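Local coordinates for ABC transporter substrate-binding protein-branched chain amino acid transport (Streptococcus pneumoniae, PDB 4GNR) that binds isoleucine between its two lobes and probably delivers branched-chain amino acids to an ABC importer as its substrate-binding component, at residues 9-20 with 74-84; 100-108 with 282-293. One frame throughout, in Å; residues are numbered along the deposited sequence.

Both contacts belong to the lobe built on the parallel sheet 48-55, 7-14, 78-80, 102-104, 119-121, and their centres lie about 10 Å apart. Interaction 1 pairs strands 7-14 and 78-80 within that sheet; interaction 2 lays helix 281-297 against the next strand, 102-104, and the loop after it. They meet through two probable hydrogen bonds, A83 O to S106 OG at 2.6 Å and P82 O to S104 OG at 2.7 Å, which tie the loops following strands 78-80 and 102-104 together. Both contacts reach the bound isoleucine: A83 and T84 come from interaction 1, S106, A107 and T108 from the loop of interaction 2, and F282 from its helix.

Interaction 1 (9-20 with 74-84); sequences KIGFNFEESGSL and SKVSAVVGPAT. With ILE (isoleucine), chain B.
The F14 ring receives the carbonyl of V80 over one face, V80 O standing 3.7 Å above the ring plane and displaced toward the rim, while E16 OE2 lies in plane at the edge. V80 CG1 touches F14 CZ, the two side chains lying side by side and pointing the same way. The F12 ring meets V80 CB obliquely and less closely. The N13 amide, bonded to N56, packs on P82 CG. The carboxylate of E15 is gripped by three donors. A83 N reaches E15 OE1 on its syn lone pair at 2.9 Å, with an N-H...O angle of 167°. T84 OG1 takes the anti lone pair of E15 OE2 at 2.6 Å, and T84 N meets the same oxygen from the syn side, 32° out of the carboxylate plane. A bend at chi2 (83°) turns the E15 chain toward these donors.

The strands themselves run parallel, neighbours in one lobe's sheet of this periplasmic binding protein: G11 N bonds A78 O, V80 N bonds G11 O and N13 N bonds V80 O, each at 2.9 Å. At the far end, K9 NZ bonds S74 O at 2.8 Å. P82 follows a cis peptide, and its CA makes a C-H...O contact with N13 O. The three bonds to E15 thus fix the A83-T84 loop beside isoleucine, whose CG1 is 3.3 Å from A83 O, and the donated hydrogens would probably help stabilise a buried carboxylate.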
loop_
_atom_site.group_PDB
_atom_site.type_symbol
_atom_site.label_atom_id
_atom_site.label_comp_id
_atom_site.label_asym_id
_atom_site.label_seq_id
_atom_site.Cartn_x
_atom_site.Cartn_y
_atom_site.Cartn_z
ATOM N N LYS A 9 -17.479 -16.212 8.084
ATOM C CA LYS A 9 -16.373 -15.673 8.906
ATOM C C LYS A 9 -15.218 -15.207 8.025
ATOM O O LYS A 9 -14.725 -15.944 7.175
ATOM C CB LYS A 9 -15.850 -16.659 9.993
ATOM C CG LYS A 9 -16.906 -17.086 11.005
ATOM C CD LYS A 9 -16.435 -17.991 12.161
ATOM C CE LYS A 9 -15.566 -17.329 13.207
ATOM N NZ LYS A 9 -15.251 -18.323 14.286
ATOM N N ILE A 10 -14.808 -13.952 8.240
ATOM C CA ILE A 10 -13.700 -13.331 7.498
ATOM C C ILE A 10 -12.673 -12.766 8.483
ATOM O O ILE A 10 -13.041 -11.978 9.380
ATOM C CB ILE A 10 -14.193 -12.179 6.574
ATOM C CG1 ILE A 10 -15.212 -12.719 5.564
ATOM C CG2 ILE A 10 -12.986 -11.504 5.867
ATOM C CD1 ILE A 10 -14.679 -13.829 4.706
ATOM N N GLY A 11 -11.397 -13.159 8.337
ATOM C CA GLY A 11 -10.386 -12.617 9.223
ATOM C C GLY A 11 -9.721 -11.385 8.628
ATOM O O GLY A 11 -9.584 -11.286 7.407
ATOM N N PHE A 12 -9.352 -10.462 9.505
ATOM C CA PHE A 12 -8.481 -9.356 9.154
ATOM C C PHE A 12 -7.131 -9.640 9.860
ATOM O O PHE A 12 -7.115 -10.002 11.055
ATOM C CB PHE A 12 -8.936 -7.973 9.606
ATOM C CG PHE A 12 -10.251 -7.461 9.057
ATOM C CD1 PHE A 12 -10.897 -8.031 7.979
ATOM C CD2 PHE A 12 -10.781 -6.298 9.608
ATOM C CE1 PHE A 12 -12.080 -7.486 7.498
ATOM C CE2 PHE A 12 -11.937 -5.732 9.121
ATOM C CZ PHE A 12 -12.603 -6.336 8.070
ATOM N N ASN A 13 -6.033 -9.427 9.142
ATOM C CA ASN A 13 -4.670 -9.588 9.698
ATOM C C ASN A 13 -3.936 -8.296 9.320
ATOM O O ASN A 13 -3.359 -8.217 8.237
ATOM C CB ASN A 13 -4.008 -10.811 9.097
ATOM C CG ASN A 13 -2.622 -11.074 9.642
ATOM O OD1 ASN A 13 -2.053 -10.246 10.352
ATOM N ND2 ASN A 13 -2.059 -12.240 9.306
ATOM N N PHE A 14 -4.036 -7.282 10.180
ATOM C CA PHE A 14 -3.530 -5.964 9.839
ATOM C C PHE A 14 -2.529 -5.425 10.845
ATOM O O PHE A 14 -2.592 -5.701 12.048
ATOM C CB PHE A 14 -4.676 -4.928 9.692
ATOM C CG PHE A 14 -5.585 -5.141 8.503
ATOM C CD1 PHE A 14 -5.077 -5.249 7.204
ATOM C CD2 PHE A 14 -6.976 -5.077 8.662
ATOM C CE1 PHE A 14 -5.949 -5.360 6.107
ATOM C CE2 PHE A 14 -7.820 -5.177 7.580
ATOM C CZ PHE A 14 -7.313 -5.322 6.299
ATOM N N GLU A 15 -1.662 -4.559 10.327
ATOM C CA GLU A 15 -0.638 -3.824 11.088
ATOM C C GLU A 15 -1.370 -2.651 11.788
ATOM O O GLU A 15 -1.365 -1.515 11.311
ATOM C CB GLU A 15 0.421 -3.291 10.149
ATOM C CG GLU A 15 1.254 -4.338 9.342
ATOM C CD GLU A 15 0.658 -4.898 8.051
ATOM O OE1 GLU A 15 -0.577 -4.989 7.914
ATOM O OE2 GLU A 15 1.469 -5.300 7.189
ATOM N N GLU A 16 -2.027 -2.955 12.899
ATOM C CA GLU A 16 -2.859 -1.985 13.626
ATOM C C GLU A 16 -2.085 -1.214 14.693
ATOM O O GLU A 16 -2.550 -0.189 15.178
ATOM C CB GLU A 16 -4.136 -2.649 14.168
ATOM C CG GLU A 16 -5.023 -3.142 13.030
ATOM C CD GLU A 16 -6.141 -4.082 13.428
ATOM O OE1 GLU A 16 -6.284 -4.459 14.608
ATOM O OE2 GLU A 16 -6.881 -4.482 12.466
ATOM N N SER A 17 -0.930 -1.744 15.081
ATOM C CA SER A 17 -0.008 -1.104 16.023
ATOM C C SER A 17 1.401 -1.376 15.487
ATOM O O SER A 17 1.585 -2.207 14.603
ATOM C CB SER A 17 -0.166 -1.621 17.440
ATOM O OG SER A 17 0.171 -2.987 17.531
ATOM N N GLY A 18 2.377 -0.668 16.032
ATOM C CA GLY A 18 3.755 -0.846 15.605
ATOM C C GLY A 18 4.165 0.150 14.520
ATOM O O GLY A 18 3.451 1.074 14.187
ATOM N N SER A 19 5.310 -0.116 13.919
ATOM C CA SER A 19 5.959 0.792 12.974
ATOM C C SER A 19 5.267 1.007 11.664
ATOM O O SER A 19 5.607 1.953 10.966
ATOM C CB SER A 19 7.387 0.315 12.689
ATOM O OG SER A 19 7.368 -0.936 12.024
ATOM N N LEU A 20 4.297 0.146 11.358
ATOM C CA LEU A 20 3.541 0.191 10.083
ATOM C C LEU A 20 2.060 0.437 10.327
ATOM O O LEU A 20 1.234 0.286 9.423
ATOM C CB LEU A 20 3.753 -1.134 9.326
ATOM C CG LEU A 20 5.233 -1.411 9.006
ATOM C CD1 LEU A 20 5.448 -2.869 8.606
ATOM C CD2 LEU A 20 5.798 -0.459 7.943
ATOM N N SER A 74 -10.052 -19.899 14.792
ATOM C CA SER A 74 -11.228 -19.121 14.417
ATOM C C SER A 74 -11.946 -19.752 13.203
ATOM O O SER A 74 -13.100 -19.502 12.947
ATOM C CB SER A 74 -10.845 -17.689 14.067
ATOM O OG SER A 74 -10.245 -17.008 15.165
ATOM N N LYS A 75 -11.207 -20.507 12.432
ATOM C CA LYS A 75 -11.731 -21.204 11.271
ATOM C C LYS A 75 -12.409 -20.262 10.250
ATOM O O LYS A 75 -13.489 -20.516 9.702
ATOM C CB LYS A 75 -12.567 -22.389 11.702
ATOM C CG LYS A 75 -11.686 -23.411 12.413
ATOM C CD LYS A 75 -12.494 -24.616 12.726
ATOM C CE LYS A 75 -11.692 -25.747 13.311
ATOM N NZ LYS A 75 -10.945 -25.483 14.564
ATOM N N VAL A 76 -11.724 -19.163 9.963
ATOM C CA VAL A 76 -12.258 -18.205 8.987
ATOM C C VAL A 76 -12.175 -18.791 7.566
ATOM O O VAL A 76 -11.368 -19.664 7.247
ATOM C CB VAL A 76 -11.546 -16.812 9.040
ATOM C CG1 VAL A 76 -11.599 -16.248 10.442
ATOM C CG2 VAL A 76 -10.113 -16.887 8.523
ATOM N N SER A 77 -13.001 -18.236 6.691
ATOM C CA SER A 77 -13.076 -18.694 5.287
ATOM C C SER A 77 -12.182 -17.939 4.313
ATOM O O SER A 77 -11.949 -18.424 3.198
ATOM C CB SER A 77 -14.519 -18.638 4.794
ATOM O OG SER A 77 -15.334 -19.538 5.532
ATOM N N ALA A 78 -11.705 -16.758 4.722
ATOM C CA ALA A 78 -10.824 -15.911 3.914
ATOM C C ALA A 78 -10.135 -14.941 4.863
ATOM O O ALA A 78 -10.692 -14.649 5.929
ATOM C CB ALA A 78 -11.625 -15.138 2.873
ATOM N N VAL A 79 -8.973 -14.437 4.462
ATOM C CA VAL A 79 -8.228 -13.463 5.260
ATOM C C VAL A 79 -7.927 -12.242 4.374
ATOM O O VAL A 79 -7.523 -12.396 3.227
ATOM C CB VAL A 79 -6.902 -14.046 5.775
ATOM C CG1 VAL A 79 -6.077 -12.994 6.530
ATOM C CG2 VAL A 79 -7.152 -15.264 6.680
ATOM N N VAL A 80 -8.160 -11.057 4.948
ATOM C CA VAL A 80 -7.812 -9.770 4.320
ATOM C C VAL A 80 -6.648 -9.192 5.134
ATOM O O VAL A 80 -6.744 -9.079 6.361
ATOM C CB VAL A 80 -8.989 -8.811 4.251
ATOM C CG1 VAL A 80 -8.600 -7.550 3.484
ATOM C CG2 VAL A 80 -10.198 -9.466 3.611
ATOM N N GLY A 81 -5.587 -8.782 4.436
ATOM C CA GLY A 81 -4.355 -8.350 5.067
ATOM C C GLY A 81 -3.396 -9.538 5.175
ATOM O O GLY A 81 -3.828 -10.687 5.090
ATOM N N PRO A 82 -2.108 -9.282 5.462
ATOM C CA PRO A 82 -1.527 -7.991 5.819
ATOM C C PRO A 82 -1.426 -6.928 4.737
ATOM O O PRO A 82 -1.637 -7.182 3.549
ATOM C CB PRO A 82 -0.098 -8.365 6.287
ATOM C CG PRO A 82 -0.220 -9.809 6.727
ATOM C CD PRO A 82 -1.172 -10.388 5.730
ATOM N N ALA A 83 -1.098 -5.731 5.186
ATOM C CA ALA A 83 -0.906 -4.590 4.295
ATOM C C ALA A 83 0.470 -4.567 3.611
ATOM O O ALA A 83 0.600 -4.095 2.478
ATOM C CB ALA A 83 -1.064 -3.278 5.083
ATOM N N THR A 84 1.492 -5.016 4.331
ATOM C CA THR A 84 2.870 -4.856 3.882
ATOM C C THR A 84 3.471 -6.173 3.394
ATOM O O THR A 84 2.993 -7.271 3.718
ATOM C CB THR A 84 3.734 -4.177 4.968
ATOM O OG1 THR A 84 3.867 -5.047 6.097
ATOM C CG2 THR A 84 3.167 -2.814 5.366
HETATM N N ILE B . 3.480 -1.488 -0.751
HETATM C CA ILE B . 4.119 -1.525 0.594
HETATM C C ILE B . 4.514 -2.962 0.920
HETATM O O ILE B . 5.093 -3.186 2.003
HETATM C CB ILE B . 3.318 -0.746 1.681
HETATM C CG1 ILE B . 1.850 -1.103 1.642
HETATM C CG2 ILE B . 3.433 0.877 1.597
HETATM C CD1 ILE B . 1.063 -0.429 2.744
HETATM O OXT ILE B . 4.273 -3.838 0.064
HETATM O O HOH W 1 -17.306 -18.990 7.364
#

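Interaction 2 (100-108 with 282-293). With ILE (isoleucine), chain B.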
loop_
_atom_site.group_PDB
_atom_site.type_symbol
_atom_site.label_atom_id
_atom_site.label_comp_id
_atom_site.label_asym_id
_atom_site.label_seq_id
_atom_site.Cartn_x
_atom_site.Cartn_y
_atom_site.Cartn_z
ATOM N N VAL A 100 -7.094 -21.648 2.771
ATOM C CA VAL A 100 -7.849 -20.411 2.935
ATOM C C VAL A 100 -7.209 -19.302 2.090
ATOM O O VAL A 100 -6.038 -19.021 2.249
ATOM C CB VAL A 100 -7.894 -20.009 4.438
ATOM C CG1 VAL A 100 -8.557 -18.647 4.591
ATOM C CG2 VAL A 100 -8.621 -21.065 5.249
ATOM N N PRO A 101 -7.991 -18.644 1.215
ATOM C CA PRO A 101 -7.400 -17.565 0.443
ATOM C C PRO A 101 -7.114 -16.341 1.326
ATOM O O PRO A 101 -7.903 -15.974 2.193
ATOM C CB PRO A 101 -8.481 -17.257 -0.613
ATOM C CG PRO A 101 -9.775 -17.640 0.066
ATOM C CD PRO A 101 -9.423 -18.844 0.919
ATOM N N LEU A 102 -5.999 -15.695 1.007
ATOM C CA LEU A 102 -5.546 -14.490 1.674
ATOM C C LEU A 102 -5.335 -13.438 0.596
ATOM O O LEU A 102 -4.645 -13.696 -0.407
ATOM C CB LEU A 102 -4.270 -14.772 2.469
ATOM C CG LEU A 102 -3.732 -13.609 3.330
ATOM C CD1 LEU A 102 -3.033 -14.135 4.583
ATOM C CD2 LEU A 102 -2.838 -12.670 2.553
ATOM N N ILE A 103 -5.952 -12.270 0.795
ATOM C CA ILE A 103 -5.773 -11.163 -0.124
ATOM C C ILE A 103 -5.100 -10.015 0.609
ATOM O O ILE A 103 -5.608 -9.521 1.634
ATOM C CB ILE A 103 -7.107 -10.710 -0.809
ATOM C CG1 ILE A 103 -6.837 -9.560 -1.787
ATOM C CG2 ILE A 103 -8.211 -10.361 0.192
ATOM C CD1 ILE A 103 -7.984 -9.333 -2.763
ATOM N N SER A 104 -3.927 -9.614 0.121
ATOM C CA SER A 104 -3.290 -8.391 0.601
ATOM C C SER A 104 -3.728 -7.255 -0.319
ATOM O O SER A 104 -3.487 -7.319 -1.538
ATOM C CB SER A 104 -1.772 -8.427 0.573
ATOM O OG SER A 104 -1.280 -7.124 0.857
ATOM N N PRO A 105 -4.367 -6.217 0.220
ATOM C CA PRO A 105 -4.755 -5.114 -0.657
ATOM C C PRO A 105 -3.579 -4.368 -1.290
ATOM O O PRO A 105 -3.741 -3.766 -2.347
ATOM C CB PRO A 105 -5.495 -4.154 0.325
ATOM C CG PRO A 105 -5.990 -5.054 1.443
ATOM C CD PRO A 105 -4.855 -6.054 1.600
ATOM N N SER A 106 -2.409 -4.451 -0.638
ATOM C CA SER A 106 -1.357 -3.458 -0.880
ATOM C C SER A 106 0.079 -3.932 -0.884
ATOM O O SER A 106 0.970 -3.093 -1.043
ATOM C CB SER A 106 -1.513 -2.374 0.222
ATOM O OG SER A 106 -1.560 -2.987 1.515
ATOM N N ALA A 107 0.337 -5.234 -0.759
ATOM C CA ALA A 107 1.738 -5.736 -0.747
ATOM C C ALA A 107 2.263 -5.714 -2.191
ATOM O O ALA A 107 1.790 -6.467 -3.034
ATOM C CB ALA A 107 1.800 -7.120 -0.153
ATOM N N THR A 108 3.272 -4.882 -2.435
ATOM C CA THR A 108 3.793 -4.616 -3.773
ATOM C C THR A 108 5.029 -5.414 -4.167
ATOM O O THR A 108 5.516 -5.275 -5.301
ATOM C CB THR A 108 4.098 -3.100 -3.906
ATOM O OG1 THR A 108 4.979 -2.717 -2.838
ATOM C CG2 THR A 108 2.829 -2.251 -3.846
ATOM N N PHE A 282 -4.731 3.193 0.958
ATOM C CA PHE A 282 -4.775 1.868 1.563
ATOM C C PHE A 282 -6.172 1.536 2.072
ATOM O O PHE A 282 -6.597 0.386 1.986
ATOM C CB PHE A 282 -3.670 1.734 2.603
ATOM C CG PHE A 282 -2.319 1.983 1.982
ATOM C CD1 PHE A 282 -1.905 1.226 0.896
ATOM C CD2 PHE A 282 -1.481 2.977 2.429
ATOM C CE1 PHE A 282 -0.691 1.479 0.246
ATOM C CE2 PHE A 282 -0.245 3.218 1.807
ATOM C CZ PHE A 282 0.137 2.476 0.708
ATOM N N ALA A 283 -6.885 2.524 2.626
ATOM C CA ALA A 283 -8.289 2.296 3.000
ATOM C C ALA A 283 -9.105 1.929 1.744
ATOM O O ALA A 283 -9.959 1.035 1.797
ATOM C CB ALA A 283 -8.889 3.521 3.661
ATOM N N ALA A 284 -8.865 2.640 0.636
ATOM C CA ALA A 284 -9.590 2.388 -0.609
ATOM C C ALA A 284 -9.303 0.968 -1.137
ATOM O O ALA A 284 -10.218 0.239 -1.516
ATOM C CB ALA A 284 -9.204 3.446 -1.638
ATOM N N LEU A 285 -8.026 0.578 -1.169
ATOM C CA LEU A 285 -7.670 -0.766 -1.630
ATOM C C LEU A 285 -8.296 -1.839 -0.744
ATOM O O LEU A 285 -8.773 -2.851 -1.252
ATOM C CB LEU A 285 -6.148 -0.954 -1.676
ATOM C CG LEU A 285 -5.436 -0.252 -2.842
ATOM C CD1 LEU A 285 -3.944 -0.166 -2.570
ATOM C CD2 LEU A 285 -5.690 -0.961 -4.179
ATOM N N ALA A 286 -8.302 -1.629 0.576
ATOM C CA ALA A 286 -8.851 -2.630 1.503
ATOM C C ALA A 286 -10.373 -2.770 1.345
ATOM O O ALA A 286 -10.920 -3.873 1.441
ATOM C CB ALA A 286 -8.481 -2.295 2.922
ATOM N N TYR A 287 -11.048 -1.644 1.120
ATOM C CA TYR A 287 -12.494 -1.633 0.869
ATOM C C TYR A 287 -12.782 -2.515 -0.362
ATOM O O TYR A 287 -13.680 -3.373 -0.350
ATOM C CB TYR A 287 -12.939 -0.190 0.685
ATOM C CG TYR A 287 -14.407 0.028 0.448
ATOM C CD1 TYR A 287 -14.924 0.028 -0.834
ATOM C CD2 TYR A 287 -15.273 0.308 1.504
ATOM C CE1 TYR A 287 -16.272 0.302 -1.066
ATOM C CE2 TYR A 287 -16.622 0.590 1.287
ATOM C CZ TYR A 287 -17.109 0.590 -0.001
ATOM O OH TYR A 287 -18.414 0.895 -0.281
ATOM N N ASP A 288 -12.028 -2.312 -1.441
ATOM C CA ASP A 288 -12.183 -3.141 -2.634
ATOM C C ASP A 288 -11.867 -4.615 -2.348
ATOM O O ASP A 288 -12.561 -5.492 -2.868
ATOM C CB ASP A 288 -11.341 -2.636 -3.801
ATOM C CG ASP A 288 -11.980 -1.483 -4.561
ATOM O OD1 ASP A 288 -13.133 -1.105 -4.275
ATOM O OD2 ASP A 288 -11.304 -1.004 -5.511
ATOM N N SER A 289 -10.830 -4.902 -1.562
ATOM C CA SER A 289 -10.490 -6.291 -1.256
ATOM C C SER A 289 -11.654 -7.005 -0.563
ATOM O O SER A 289 -11.930 -8.176 -0.867
ATOM C CB SER A 289 -9.225 -6.410 -0.434
ATOM O OG SER A 289 -8.031 -6.218 -1.184
ATOM N N VAL A 290 -12.318 -6.330 0.377
ATOM C CA VAL A 290 -13.480 -6.953 1.027
ATOM C C VAL A 290 -14.575 -7.252 0.002
ATOM O O VAL A 290 -15.166 -8.323 0.022
ATOM C CB VAL A 290 -14.004 -6.106 2.195
ATOM C CG1 VAL A 290 -15.371 -6.605 2.654
ATOM C CG2 VAL A 290 -13.007 -6.102 3.326
ATOM N N HIS A 291 -14.882 -6.291 -0.879
ATOM C CA HIS A 291 -15.899 -6.547 -1.902
ATOM C C HIS A 291 -15.503 -7.698 -2.821
ATOM O O HIS A 291 -16.368 -8.484 -3.232
ATOM C CB HIS A 291 -16.212 -5.277 -2.697
ATOM C CG HIS A 291 -17.177 -4.400 -2.007
ATOM N ND1 HIS A 291 -18.524 -4.669 -2.066
ATOM C CD2 HIS A 291 -17.033 -3.315 -1.224
ATOM C CE1 HIS A 291 -19.182 -3.772 -1.362
ATOM N NE2 HIS A 291 -18.308 -2.931 -0.844
ATOM N N LEU A 292 -14.235 -7.791 -3.185
ATOM C CA LEU A 292 -13.771 -8.896 -4.028
ATOM C C LEU A 292 -14.050 -10.241 -3.335
ATOM O O LEU A 292 -14.526 -11.201 -3.967
ATOM C CB LEU A 292 -12.269 -8.753 -4.316
ATOM C CG LEU A 292 -11.934 -7.697 -5.378
ATOM C CD1 LEU A 292 -10.498 -7.251 -5.288
ATOM C CD2 LEU A 292 -12.241 -8.248 -6.776
ATOM N N VAL A 293 -13.722 -10.326 -2.054
ATOM C CA VAL A 293 -13.951 -11.553 -1.265
ATOM C C VAL A 293 -15.450 -11.830 -1.122
ATOM O O VAL A 293 -15.884 -12.976 -1.296
ATOM C CB VAL A 293 -13.266 -11.468 0.094
ATOM C CG1 VAL A 293 -13.706 -12.598 1.021
ATOM C CG2 VAL A 293 -11.734 -11.453 -0.076
HETATM N N ILE B . 3.480 -1.488 -0.751
HETATM C CA ILE B . 4.119 -1.525 0.594
HETATM C C ILE B . 4.514 -2.962 0.920
HETATM O O ILE B . 5.093 -3.186 2.003
HETATM C CB ILE B . 3.318 -0.746 1.681
HETATM C CG1 ILE B . 1.850 -1.103 1.642
HETATM C CG2 ILE B . 3.433 0.877 1.597
HETATM C CD1 ILE B . 1.063 -0.429 2.744
HETATM O OXT ILE B . 4.273 -3.838 0.064
#
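Apolar packing carries the contact between strand 102-104 with its following loop and helix 282-293, which covers one face of the lobe's parallel sheet and runs nearly antiparallel to the strand at 156° with axes 9.2 Å apart. I103 stands toward the helix with CG1 anti to its backbone N (chi1 -179°); this carries CG1 and, with chi2 extended, CD1 to S289 and L292. The I103 and V293 side chains slide past each other in opposite directions, their CG2 atoms 3.7 Å apart. The P105 ring settles on the helix surface beside L285, A286 and S289. Its CB meets L285 CB at 3.8 Å, and its CG reaches A286 CA and CB and also S289 OG. L285 CD1 lies by P105 O.

Ring contacts form the pocket end. S106 CB approaches F282 CD1 obliquely at 3.7 Å, and the ligand's CD1 sits over one face of the F282 ring, offset toward the rim.

No hydrogen bond joins the two segments; the polar contacts serve the loop and the ligand. S104 OG accepts from S106 N and A107 N in an ST turn and ST motif. The ligand's ammonium gives hydrogen bonds to S106 O at 3.0 Å and T108 OG1 at 2.8 Å, the latter also bonded to D126 OD1, and T108 N donates to ligand OXT at 2.9 Å with a 166° N-H...O angle. S106 OG is held by A83 O and E27 OE2. The 106-108 loop thus takes part in gripping isoleucine's amino and carboxylate groups, with S85, Y205 and D229 adding bonds to the ligand, while F282 offers apolar surface to its side chain.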